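Local coordinates for putative beta-lactamase-inhibitor-like PepSY-like domain-containing protein (Bacteroides vulgatus ATCC 8482, PDB 3ELG), which is of unknown function but is probably a periplasmic protein with a beta-lactamase-inhibitor-like, PepSY-like fold, at residues L107-E110 / N111-V115. Numbering follows the deposited sequence.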
ATOM      1  N   LEU A 107       8.083   4.512   3.392  1.00 12.08           N
ATOM      2  CA  LEU A 107       7.003   5.369   3.845  1.00 13.02           C
ATOM      3  C   LEU A 107       7.121   6.752   3.267  1.00 14.95           C
ATOM      4  O   LEU A 107       8.133   7.395   3.386  1.00 14.73           O
ATOM      5  CB  LEU A 107       6.995   5.484   5.351  1.00 11.88           C
ATOM      6  CG  LEU A 107       6.504   4.261   6.169  1.00 12.71           C
ATOM      7  CD1 LEU A 107       7.313   2.990   6.030  1.00 15.42           C
ATOM      8  CD2 LEU A 107       6.316   4.645   7.617  1.00 16.85           C
ATOM      9  N   THR A 108       6.040   7.213   2.638  1.00 14.34           N
ATOM     10  CA  THR A 108       6.031   8.522   2.006  1.00 15.70           C
ATOM     11  C   THR A 108       5.207   9.496   2.816  1.00 17.62           C
ATOM     12  O   THR A 108       4.056   9.242   3.201  1.00 15.87           O
ATOM     13  CB  THR A 108       5.507   8.499   0.565  1.00 17.17           C
ATOM     14  OG1 THR A 108       6.214   7.510  -0.175  1.00 17.79           O
ATOM     15  CG2 THR A 108       5.730   9.874  -0.079  1.00 18.46           C
ATOM     16  N   LEU A 109       5.831  10.619   3.126  1.00 17.22           N
ATOM     17  CA  LEU A 109       5.175  11.638   3.943  1.00 15.30           C
ATOM     18  C   LEU A 109       4.373  12.589   3.055  1.00 13.24           C
ATOM     19  O   LEU A 109       4.517  12.616   1.821  1.00 16.53           O
ATOM     20  CB  LEU A 109       6.176  12.446   4.785  1.00 18.20           C
ATOM     21  CG  LEU A 109       7.132  11.566   5.604  1.00 26.28           C
ATOM     22  CD1 LEU A 109       8.080  12.389   6.493  1.00 23.58           C
ATOM     23  CD2 LEU A 109       6.341  10.569   6.469  1.00 35.60           C
ATOM     24  N   GLU A 110       3.587  13.390   3.737  1.00 18.04           N
ATOM     25  CA  GLU A 110       2.692  14.338   3.072  1.00 20.20           C
ATOM     26  C   GLU A 110       3.487  15.294   2.188  1.00 22.80           C
ATOM     27  O   GLU A 110       2.991  15.769   1.165  1.00 23.36           O
ATOM     28  CB  GLU A 110       1.880  15.148   4.093  1.00 22.50           C
ATOM     29  CG  GLU A 110       2.693  16.263   4.729  1.00 29.46           C
ATOM     30  CD  GLU A 110       3.688  15.773   5.776  1.00 40.95           C
ATOM     31  OE1 GLU A 110       3.235  15.212   6.809  1.00 37.02           O
ATOM     32  OE2 GLU A 110       4.914  15.951   5.554  1.00 37.60           O
ATOM     33  N   ASN A 111       4.707  15.601   2.626  1.00 21.91           N
ATOM     34  CA  ASN A 111       5.609  16.515   1.893  1.00 22.20           C
ATOM     35  C   ASN A 111       6.409  15.842   0.779  1.00 23.59           C
ATOM     36  O   ASN A 111       7.217  16.459   0.085  1.00 24.04           O
ATOM     37  CB  ASN A 111       6.519  17.288   2.857  1.00 21.31           C
ATOM     38  CG  ASN A 111       7.650  16.438   3.424  1.00 22.36           C
ATOM     39  OD1 ASN A 111       7.633  15.219   3.325  1.00 23.64           O
ATOM     40  ND2 ASN A 111       8.640  17.088   4.021  1.00 26.06           N
ATOM     41  N   GLY A 112       6.158  14.559   0.604  1.00 21.03           N
ATOM     42  CA  GLY A 112       6.779  13.798  -0.442  1.00 16.98           C
ATOM     43  C   GLY A 112       8.104  13.133  -0.108  1.00 17.97           C
ATOM     44  O   GLY A 112       8.706  12.451  -0.929  1.00 19.28           O
ATOM     45  N   LEU A 113       8.593  13.425   1.079  1.00 17.83           N
ATOM     46  CA  LEU A 113       9.786  12.734   1.580  1.00 16.75           C
ATOM     47  C   LEU A 113       9.475  11.246   1.626  1.00 17.69           C
ATOM     48  O   LEU A 113       8.393  10.878   2.086  1.00 18.59           O
ATOM     49  CB  LEU A 113      10.123  13.218   2.980  1.00 18.73           C
ATOM     50  CG  LEU A 113      11.566  13.490   3.356  1.00 29.92           C
ATOM     51  CD1 LEU A 113      12.230  14.419   2.310  1.00 19.46           C
ATOM     52  CD2 LEU A 113      11.599  14.044   4.792  1.00 23.11           C
ATOM     53  N   GLU A 114      10.421  10.412   1.180  1.00 12.39           N
ATOM     54  CA  GLU A 114      10.292   8.956   1.326  1.00 14.09           C
ATOM     55  C   GLU A 114      11.307   8.461   2.316  1.00 14.70           C
ATOM     56  O   GLU A 114      12.461   8.817   2.250  1.00 15.11           O
ATOM     57  CB  GLU A 114      10.480   8.260   0.007  1.00 15.49           C
ATOM     58  CG  GLU A 114      10.229   6.742   0.084  1.00 23.01           C
ATOM     59  CD  GLU A 114      10.627   6.003  -1.184  1.00 26.53           C
ATOM     60  OE1 GLU A 114      10.045   6.311  -2.245  1.00 22.96           O
ATOM     61  OE2 GLU A 114      11.490   5.098  -1.108  1.00 19.15           O
ATOM     62  N   VAL A 115      10.813   7.757   3.315  1.00 12.69           N
ATOM     63  CA  VAL A 115      11.665   7.213   4.361  1.00 13.21           C
ATOM     64  C   VAL A 115      11.753   5.708   4.182  1.00 11.28           C
ATOM     65  O   VAL A 115      10.741   4.997   4.236  1.00 11.10           O
ATOM     66  CB  VAL A 115      11.138   7.578   5.789  1.00 13.59           C
ATOM     67  CG1 VAL A 115      12.209   7.265   6.814  1.00 15.58           C
ATOM     68  CG2 VAL A 115      10.698   9.062   5.872  1.00 10.45           C
TER
HETATM   69  O   HOH W   1       7.045   7.889  -2.664  1.00 28.17           O
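Leu107 and Val115 form a hydrogen-bonded antiparallel pair near the closed end of a beta hairpin, where strands 104-109 and 114-117 of the BLIP-like sheet are joined by a type I turn from Leu109 to Gly112. Leu107 N gives to Val115 O and Val115 N returns a 2.7 Å bond to Leu107 O, almost straight at 177°. One step nearer the turn, Leu109 N is satisfied by Leu113 O at 2.8 Å. Leu109 O closes the turn by accepting from Gly112 N, which comes from above the carbonyl plane. The backbone N of Leu113 is taken up by Asn111 OD1 at 3.0 Å, an Asx turn, with CG set between the backbone N and carbonyl carbon of Asn111 (chi1 75°). The Glu110 side chain bends back at chi2: OE2 receives Asn111 N on its anti side but well out of the carboxylate plane, through a bent bond (130°), while OE1 accepts from the backbone N of Lys94, between helix 80-89 and strand 95-101. Leu107, Leu109 and Val115 all pack on Met86 of helix 80-89, and Leu109 CD1 lies 4.1 Å from Leu113 CB. Thr108 and Glu114, a non-hydrogen-bonded pair, occupy the other face of the sheet. There a water sits 2.7 Å from Thr108 OG1 and donates a weak 3.4 Å bond to Glu114 OE1.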